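Local coordinates for protein angiotensin-converting enzyme (Anopheles gambiae, PDB 6S1Y) that probably hydrolyses peptide bonds as a zinc-dependent metallopeptidase of the angiotensin-converting enzyme family in a malaria mosquito, at residues A[141-146]-A[250-255]; A[151-156]-A[471-476]; A[260-265]-A[421-426]. One frame throughout, in Å; residues are numbered along the deposited sequence.

Interaction 1 of 3, residues A[141-146]-A[250-255]. With KSN ((2~{S})-2-[[(4~{S})-4-azanyl-5-oxidanyl-5-oxidanylidene-pentanoyl]amino]pentanedioic acid), chain H.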
# COMPACT_ATOMS: atom_id res chain seq x y z
N GLU A 141 14.49 -11.49 -1.40
CA GLU A 141 14.83 -12.50 -0.41
C GLU A 141 16.26 -12.34 0.06
O GLU A 141 16.57 -12.65 1.22
CB GLU A 141 14.57 -13.92 -0.99
CG GLU A 141 13.06 -14.30 -0.88
CD GLU A 141 12.62 -15.57 -1.63
OE1 GLU A 141 11.39 -15.75 -1.79
OE2 GLU A 141 13.48 -16.39 -2.05
N ILE A 142 17.14 -11.82 -0.78
CA ILE A 142 18.46 -11.43 -0.32
C ILE A 142 18.35 -10.38 0.78
O ILE A 142 18.95 -10.51 1.86
CB ILE A 142 19.30 -10.92 -1.51
CG1 ILE A 142 19.51 -12.08 -2.50
CG2 ILE A 142 20.63 -10.34 -1.05
CD1 ILE A 142 20.00 -11.63 -3.85
N PHE A 143 17.60 -9.30 0.52
CA PHE A 143 17.45 -8.28 1.55
C PHE A 143 16.75 -8.84 2.78
O PHE A 143 17.13 -8.53 3.92
CB PHE A 143 16.71 -7.07 0.97
CG PHE A 143 17.65 -6.07 0.32
CD1 PHE A 143 18.00 -6.19 -1.01
CD2 PHE A 143 18.21 -5.05 1.07
CE1 PHE A 143 18.89 -5.30 -1.60
CE2 PHE A 143 19.10 -4.16 0.50
CZ PHE A 143 19.45 -4.29 -0.85
N ALA A 144 15.78 -9.73 2.60
CA ALA A 144 15.04 -10.23 3.75
C ALA A 144 15.94 -11.07 4.67
O ALA A 144 15.90 -10.92 5.90
CB ALA A 144 13.82 -11.03 3.31
N ASN A 145 16.81 -11.90 4.10
CA ASN A 145 17.47 -12.95 4.87
C ASN A 145 18.98 -12.86 4.96
O ASN A 145 19.55 -13.54 5.81
CB ASN A 145 17.13 -14.33 4.27
CG ASN A 145 15.64 -14.57 4.14
OD1 ASN A 145 15.15 -14.92 3.08
ND2 ASN A 145 14.91 -14.39 5.23
N HIS A 146 19.66 -12.09 4.10
CA HIS A 146 21.11 -12.05 4.11
C HIS A 146 21.61 -10.92 4.99
O HIS A 146 21.18 -9.77 4.83
CB HIS A 146 21.69 -11.85 2.71
CG HIS A 146 21.49 -13.01 1.79
ND1 HIS A 146 22.37 -13.29 0.76
CD2 HIS A 146 20.50 -13.92 1.70
CE1 HIS A 146 21.93 -14.35 0.10
NE2 HIS A 146 20.80 -14.75 0.65
N GLY A 250 16.27 -4.87 5.87
CA GLY A 250 15.58 -6.04 5.39
C GLY A 250 14.67 -5.81 4.21
O GLY A 250 13.96 -6.74 3.82
N ASN A 251 14.74 -4.62 3.61
CA ASN A 251 13.75 -4.15 2.64
C ASN A 251 14.40 -3.04 1.82
O ASN A 251 15.02 -2.15 2.39
CB ASN A 251 12.50 -3.66 3.37
CG ASN A 251 11.49 -3.04 2.44
OD1 ASN A 251 11.64 -1.89 2.01
ND2 ASN A 251 10.44 -3.80 2.11
N LEU A 252 14.27 -3.11 0.49
CA LEU A 252 15.00 -2.20 -0.39
C LEU A 252 14.66 -0.73 -0.14
O LEU A 252 15.49 0.15 -0.41
CB LEU A 252 14.73 -2.53 -1.85
CG LEU A 252 15.75 -3.39 -2.59
CD1 LEU A 252 15.24 -3.74 -3.96
CD2 LEU A 252 17.08 -2.67 -2.68
N TRP A 253 13.45 -0.44 0.32
CA TRP A 253 13.02 0.92 0.58
C TRP A 253 12.98 1.24 2.07
O TRP A 253 12.65 2.37 2.44
CB TRP A 253 11.64 1.12 -0.06
CG TRP A 253 11.65 0.63 -1.47
CD1 TRP A 253 12.01 1.34 -2.57
CD2 TRP A 253 11.32 -0.69 -1.93
NE1 TRP A 253 11.91 0.55 -3.70
CE2 TRP A 253 11.51 -0.71 -3.32
CE3 TRP A 253 10.87 -1.86 -1.29
CZ2 TRP A 253 11.24 -1.83 -4.09
CZ3 TRP A 253 10.62 -2.99 -2.06
CH2 TRP A 253 10.81 -2.96 -3.45
N ALA A 254 13.31 0.28 2.93
CA ALA A 254 13.21 0.43 4.39
C ALA A 254 11.81 0.81 4.82
O ALA A 254 11.64 1.50 5.84
CB ALA A 254 14.22 1.45 4.91
N GLN A 255 10.80 0.39 4.07
CA GLN A 255 9.44 0.81 4.39
C GLN A 255 8.83 -0.00 5.52
O GLN A 255 7.98 0.50 6.25
CB GLN A 255 8.56 0.73 3.14
CG GLN A 255 8.27 -0.67 2.63
CD GLN A 255 7.52 -0.62 1.30
OE1 GLN A 255 8.04 -0.07 0.32
NE2 GLN A 255 6.29 -1.11 1.28
C10 KSN H . -1.82 -1.16 -7.97
C13 KSN H . -1.84 -2.80 -3.62
C17 KSN H . 3.94 -1.68 -0.77
C02 KSN H . 2.65 -2.12 -0.06
C03 KSN H . 1.42 -2.29 -0.97
C04 KSN H . 1.67 -2.51 -2.45
C05 KSN H . 1.14 -3.84 -3.03
C07 KSN H . -0.61 -2.71 -4.55
C08 KSN H . -0.97 -2.68 -6.04
C09 KSN H . -1.70 -1.39 -6.45
N01 KSN H . 2.29 -1.15 0.98
N06 KSN H . 0.10 -3.90 -4.07
O11 KSN H . -1.04 -1.78 -8.76
O12 KSN H . -2.68 -0.35 -8.46
O14 KSN H . -2.31 -3.94 -3.36
O15 KSN H . -2.35 -1.79 -3.09
O16 KSN H . 1.63 -4.87 -2.67
O18 KSN H . 4.67 -2.58 -1.25
O19 KSN H . 4.31 -0.49 -0.89
O HOH W 1 18.71 -5.75 4.78
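The ring of Phe143 carries Leu252 on one face. Leu252 CG sits 4.0 Å from the centroid of the Phe143 ring, 21° off the ring normal, in a CH-pi contact. The methyl CD2 of Leu252 reaches toward the rim and meets Phe143 CE1 at 3.4 Å. The two side chains cross at about a right angle. Leu252 also serves a second aromatic group, since its CB lies over the centre of one face of the Trp253 ring. The edge of that indole has Asn251 ND2 in its plane. Beside the rings the backbones come close. Gly250 CA makes a CA-H...O contact of 3.3 Å with Phe143 O, and a water accepts from Gly250 N and donates a weak bond to Phe143 O.

Residues 141-145 form the last turn of helix 135-145, and His146 leaves it. The partner segment 250-255 lies in the long loop after strand 244-245. It packs against the helix end and reaches the ligand pocket at Gln255. The loop folds as a type I beta turn from Asn251 to Ala254, combined with an Asx turn. Asn251 OD1 accepts from Trp253 N at 2.9 Å and from Gln255 N at 3.2 Å. The two donors approach from opposite faces of the amide plane, so the carbonyl oxygen is gripped on both sides.

With CG between the backbone N and the carbonyl carbon (chi1 68°) and the chain extended beyond it, the amide of Gln255 reaches the ligand. Its NE2 donates to KSN O19 at 3.0 Å, with a nearly straight N-H...O angle of 162°. The other amide atom, Gln255 OE1, accepts from Lys485, which itself binds KSN.

Interaction 2 of 3, residues A[151-156]-A[471-476]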
# COMPACT_ATOMS: atom_id res chain seq x y z
N GLU A 151 27.35 -7.14 0.53
CA GLU A 151 26.46 -7.73 -0.46
C GLU A 151 25.17 -6.92 -0.57
O GLU A 151 24.72 -6.56 -1.67
CB GLU A 151 26.17 -9.19 -0.09
CG GLU A 151 25.15 -9.88 -0.99
CD GLU A 151 24.77 -11.29 -0.51
OE1 GLU A 151 25.28 -11.75 0.53
OE2 GLU A 151 23.93 -11.93 -1.18
N LEU A 152 24.57 -6.60 0.58
CA LEU A 152 23.39 -5.75 0.58
C LEU A 152 23.65 -4.42 -0.11
O LEU A 152 22.83 -3.94 -0.90
CB LEU A 152 22.93 -5.53 2.02
CG LEU A 152 22.44 -6.82 2.69
CD1 LEU A 152 22.41 -6.62 4.18
CD2 LEU A 152 21.09 -7.20 2.18
N LYS A 153 24.81 -3.81 0.15
CA LYS A 153 25.11 -2.53 -0.47
C LYS A 153 25.22 -2.65 -1.99
O LYS A 153 24.67 -1.82 -2.73
CB LYS A 153 26.39 -1.96 0.13
CG LYS A 153 26.97 -0.82 -0.64
CD LYS A 153 27.94 -0.02 0.20
CE LYS A 153 29.20 -0.78 0.50
NZ LYS A 153 29.88 -0.17 1.69
N TYR A 154 25.89 -3.69 -2.48
CA TYR A 154 25.98 -3.93 -3.92
C TYR A 154 24.59 -4.00 -4.54
O TYR A 154 24.30 -3.31 -5.52
CB TYR A 154 26.77 -5.23 -4.19
CG TYR A 154 26.60 -5.79 -5.61
CD1 TYR A 154 27.37 -5.32 -6.65
CD2 TYR A 154 25.67 -6.79 -5.87
CE1 TYR A 154 27.22 -5.82 -7.93
CE2 TYR A 154 25.52 -7.30 -7.14
CZ TYR A 154 26.30 -6.82 -8.18
OH TYR A 154 26.15 -7.32 -9.46
N TYR A 155 23.70 -4.81 -3.97
CA TYR A 155 22.39 -4.94 -4.60
C TYR A 155 21.58 -3.67 -4.48
O TYR A 155 20.80 -3.33 -5.37
CB TYR A 155 21.62 -6.12 -4.02
CG TYR A 155 22.14 -7.48 -4.48
CD1 TYR A 155 22.02 -7.90 -5.81
CD2 TYR A 155 22.75 -8.34 -3.57
CE1 TYR A 155 22.50 -9.14 -6.21
CE2 TYR A 155 23.24 -9.56 -3.97
CZ TYR A 155 23.11 -9.97 -5.28
OH TYR A 155 23.61 -11.20 -5.63
N TRP A 156 21.71 -2.96 -3.35
CA TRP A 156 21.01 -1.68 -3.22
C TRP A 156 21.44 -0.73 -4.33
O TRP A 156 20.60 -0.17 -5.05
CB TRP A 156 21.29 -1.08 -1.84
CG TRP A 156 20.47 0.12 -1.50
CD1 TRP A 156 19.42 0.17 -0.63
CD2 TRP A 156 20.64 1.45 -2.00
NE1 TRP A 156 18.92 1.46 -0.55
CE2 TRP A 156 19.65 2.26 -1.38
CE3 TRP A 156 21.53 2.04 -2.90
CZ2 TRP A 156 19.51 3.62 -1.67
CZ3 TRP A 156 21.39 3.41 -3.19
CH2 TRP A 156 20.40 4.17 -2.56
N PRO A 471 20.69 6.30 2.42
CA PRO A 471 21.37 5.39 1.51
C PRO A 471 22.67 4.87 2.09
O PRO A 471 23.32 5.53 2.92
CB PRO A 471 21.64 6.26 0.28
CG PRO A 471 20.64 7.37 0.33
CD PRO A 471 20.42 7.61 1.79
N PRO A 472 23.13 3.70 1.62
CA PRO A 472 24.40 3.15 2.08
C PRO A 472 25.63 3.78 1.45
O PRO A 472 26.75 3.49 1.88
CB PRO A 472 24.28 1.68 1.65
CG PRO A 472 23.53 1.80 0.34
CD PRO A 472 22.50 2.86 0.58
N VAL A 473 25.46 4.58 0.40
CA VAL A 473 26.56 5.25 -0.29
C VAL A 473 26.11 6.68 -0.56
O VAL A 473 24.91 6.99 -0.51
CB VAL A 473 26.93 4.58 -1.63
CG1 VAL A 473 27.44 3.15 -1.41
CG2 VAL A 473 25.72 4.60 -2.56
N VAL A 474 27.06 7.53 -0.90
CA VAL A 474 26.74 8.90 -1.25
C VAL A 474 25.99 8.93 -2.58
O VAL A 474 26.41 8.29 -3.55
CB VAL A 474 28.02 9.74 -1.32
CG1 VAL A 474 27.73 11.14 -1.84
CG2 VAL A 474 28.67 9.80 0.06
N ARG A 475 24.87 9.65 -2.61
CA ARG A 475 24.12 9.92 -3.83
C ARG A 475 24.30 11.39 -4.24
O ARG A 475 24.70 12.23 -3.43
CB ARG A 475 22.62 9.61 -3.66
CG ARG A 475 22.29 8.22 -3.07
CD ARG A 475 22.76 7.06 -3.94
NE ARG A 475 21.87 6.81 -5.06
CZ ARG A 475 22.18 6.06 -6.11
NH1 ARG A 475 23.39 5.51 -6.18
NH2 ARG A 475 21.30 5.86 -7.08
N THR A 476 23.98 11.69 -5.50
CA THR A 476 24.10 13.04 -6.04
C THR A 476 22.87 13.36 -6.88
O THR A 476 21.99 12.50 -7.07
CB THR A 476 25.37 13.21 -6.90
OG1 THR A 476 25.22 12.46 -8.11
CG2 THR A 476 26.61 12.74 -6.13
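A CH-pi contact of Pro472 over the face of Trp156 forms the centre. Pro472 CD lies 3.5 Å from the centroid of the six-membered ring of Trp156, 13° off its normal. The indole CG is anti to the backbone N (chi1 -171°), which carries the ring off helix 149-163 and across the proline. The contact joins this helix to 471-476, a loop leading into the short strand 475-476, which pairs in parallel with 602-603. Trp460 of helix 455-467 also touches Trp156.

Apolar contacts continue to both neighbours of Pro472. Pro471 CB touches Trp156 CH2 at 3.7 Å. Lys153 CD lies 3.6 Å from Val473 CG1. The lysine chain bends at chi3, and its NZ forms a salt bridge with Glu150.

A cationic group sits at the indole rim. Arg475 NE is in the plane of the Trp156 ring, 3.9 Å from Trp156 CZ3. The guanidinium and indole planes are 88° apart, so the indole edge points at a guanidinium face. Asp481 holds Arg475 by a salt bridge.

No hydrogen bond joins the two segments. Van der Waals and CH-pi contacts hold them together, while both cations find anionic partners outside the pair.

Interaction 3 of 3, residues A[260-265]-A[421-426]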
# COMPACT_ATOMS: atom_id res chain seq x y z
N ILE A 260 13.97 -7.94 9.74
CA ILE A 260 15.00 -7.96 10.76
C ILE A 260 14.41 -8.04 12.17
O ILE A 260 15.11 -7.78 13.16
CB ILE A 260 15.97 -6.78 10.62
CG1 ILE A 260 15.26 -5.43 10.62
CG2 ILE A 260 16.79 -6.91 9.33
CD1 ILE A 260 14.86 -4.93 12.01
N ALA A 261 13.14 -8.43 12.30
CA ALA A 261 12.52 -8.48 13.62
C ALA A 261 13.22 -9.49 14.53
O ALA A 261 13.58 -9.16 15.67
CB ALA A 261 11.03 -8.80 13.51
N ASP A 262 13.41 -10.72 14.06
CA ASP A 262 14.04 -11.72 14.91
C ASP A 262 15.50 -11.39 15.16
O ASP A 262 15.98 -11.55 16.29
CB ASP A 262 13.92 -13.12 14.29
CG ASP A 262 12.50 -13.66 14.34
OD1 ASP A 262 11.62 -13.01 14.96
OD2 ASP A 262 12.25 -14.73 13.75
N PHE A 263 16.21 -10.97 14.12
CA PHE A 263 17.60 -10.53 14.22
C PHE A 263 17.82 -9.46 15.30
O PHE A 263 18.91 -9.39 15.88
CB PHE A 263 17.99 -9.98 12.84
CG PHE A 263 19.44 -9.74 12.64
CD1 PHE A 263 20.35 -10.78 12.74
CD2 PHE A 263 19.90 -8.47 12.28
CE1 PHE A 263 21.70 -10.55 12.53
CE2 PHE A 263 21.25 -8.24 12.06
CZ PHE A 263 22.15 -9.28 12.19
N THR A 264 16.82 -8.62 15.58
CA THR A 264 17.00 -7.54 16.54
C THR A 264 16.03 -7.60 17.72
O THR A 264 15.90 -6.62 18.44
CB THR A 264 16.85 -6.19 15.84
OG1 THR A 264 15.54 -6.08 15.27
CG2 THR A 264 17.89 -6.04 14.74
N THR A 265 15.41 -8.75 17.97
CA THR A 265 14.30 -8.81 18.91
C THR A 265 14.79 -8.70 20.35
O THR A 265 15.93 -9.08 20.68
CB THR A 265 13.50 -10.10 18.72
OG1 THR A 265 12.23 -9.99 19.37
CG2 THR A 265 14.23 -11.34 19.28
N PHE A 421 4.84 -7.55 20.51
CA PHE A 421 4.64 -6.11 20.28
C PHE A 421 5.74 -5.53 19.40
O PHE A 421 5.50 -4.66 18.55
CB PHE A 421 4.61 -5.36 21.62
CG PHE A 421 3.55 -5.81 22.59
CD1 PHE A 421 2.39 -6.45 22.16
CD2 PHE A 421 3.72 -5.60 23.95
CE1 PHE A 421 1.41 -6.88 23.09
CE2 PHE A 421 2.75 -6.02 24.89
CZ PHE A 421 1.60 -6.65 24.45
N TYR A 422 6.98 -5.97 19.63
CA TYR A 422 8.11 -5.48 18.85
C TYR A 422 7.94 -5.82 17.38
O TYR A 422 8.01 -4.94 16.52
CB TYR A 422 9.40 -6.08 19.40
CG TYR A 422 10.62 -5.65 18.67
CD1 TYR A 422 11.12 -4.34 18.83
CD2 TYR A 422 11.30 -6.52 17.82
CE1 TYR A 422 12.26 -3.92 18.16
CE2 TYR A 422 12.46 -6.11 17.16
CZ TYR A 422 12.93 -4.81 17.33
OH TYR A 422 14.05 -4.39 16.68
N ARG A 423 7.72 -7.10 17.08
CA ARG A 423 7.48 -7.48 15.70
C ARG A 423 6.40 -6.61 15.07
O ARG A 423 6.58 -6.09 13.96
CB ARG A 423 7.09 -8.96 15.61
CG ARG A 423 6.67 -9.37 14.18
CD ARG A 423 6.50 -10.87 14.00
NE ARG A 423 7.80 -11.52 13.92
CZ ARG A 423 8.52 -11.61 12.80
NH1 ARG A 423 8.06 -11.10 11.67
NH2 ARG A 423 9.70 -12.21 12.83
N ALA A 424 5.27 -6.42 15.77
CA ALA A 424 4.22 -5.60 15.19
C ALA A 424 4.73 -4.18 14.90
O ALA A 424 4.45 -3.61 13.84
CB ALA A 424 2.99 -5.56 16.10
N GLY A 425 5.49 -3.59 15.83
CA GLY A 425 6.00 -2.24 15.62
C GLY A 425 6.89 -2.13 14.39
O GLY A 425 6.76 -1.18 13.60
N VAL A 426 7.80 -3.08 14.21
CA VAL A 426 8.74 -2.95 13.11
C VAL A 426 8.09 -3.35 11.80
O VAL A 426 8.61 -3.03 10.73
CB VAL A 426 10.03 -3.77 13.34
CG1 VAL A 426 10.80 -3.19 14.51
CG2 VAL A 426 9.74 -5.24 13.59
O HOH W 2 12.24 -11.36 11.29
O HOH W 3 9.18 -12.54 16.25
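This is a buried, mixed polar and apolar contact between a loop turn and helix 414-429 of the largely helical peptidase fold. The loop segment 260-265 contains a type I beta turn from Asp262 to Thr265, and Tyr422 and Arg423 reach it from the helix.

Tyr422 OH donates to Thr264 OG1 at 2.7 Å, and the Thr264 hydroxyl in turn donates to Ile260 O, also at 2.7 Å. The chain of bonds ties the phenol to the backbone just ahead of the turn. Thr264 OG1 and Ala261 O both lie at the edge of the Tyr422 ring, in its plane. Helix 203-233 packs on the same tyrosine through Leu221 and Val225. Between the two polar groups, Ala261 CB is 3.8 Å from Val426 CG2 and also rests on a face of the Arg423 guanidinium.

The salt bridge of Asp262 and Arg423 is skewed. Its carboxylate and guanidinium planes are 80° apart, and the single direct bond, Arg423 NH2 to Asp262 OD1 at 3.0 Å, is weak. Arg423 reaches it through a bend at chi3 (-76°). A water reinforces the pair, donating to Asp262 OD1 at 2.8 Å and accepting from Arg423 NE at 2.9 Å.

Interactions 1 and 3 are buried, while interaction 2 lies farther from the chain centre and is partly buried. Interactions 1 and 2 meet directly: helices 135-145 and 149-163, consecutive in the chain, touch each other. Phe143 CZ packs 3.4 Å from Leu152 O, and His146 ND1 is probably hydrogen-bonded to Glu151 OE2. Interactions 1 and 3 use successive parts of one long loop, with Gly250 N near Ile260 CG2. Interactions 2 and 3 do not touch; their nearest atoms are about 8 Å apart. Direct hydrogen bonds and a salt bridge cross the pair in interaction 3 alone. Interaction 1 is the one that extends to the ligand.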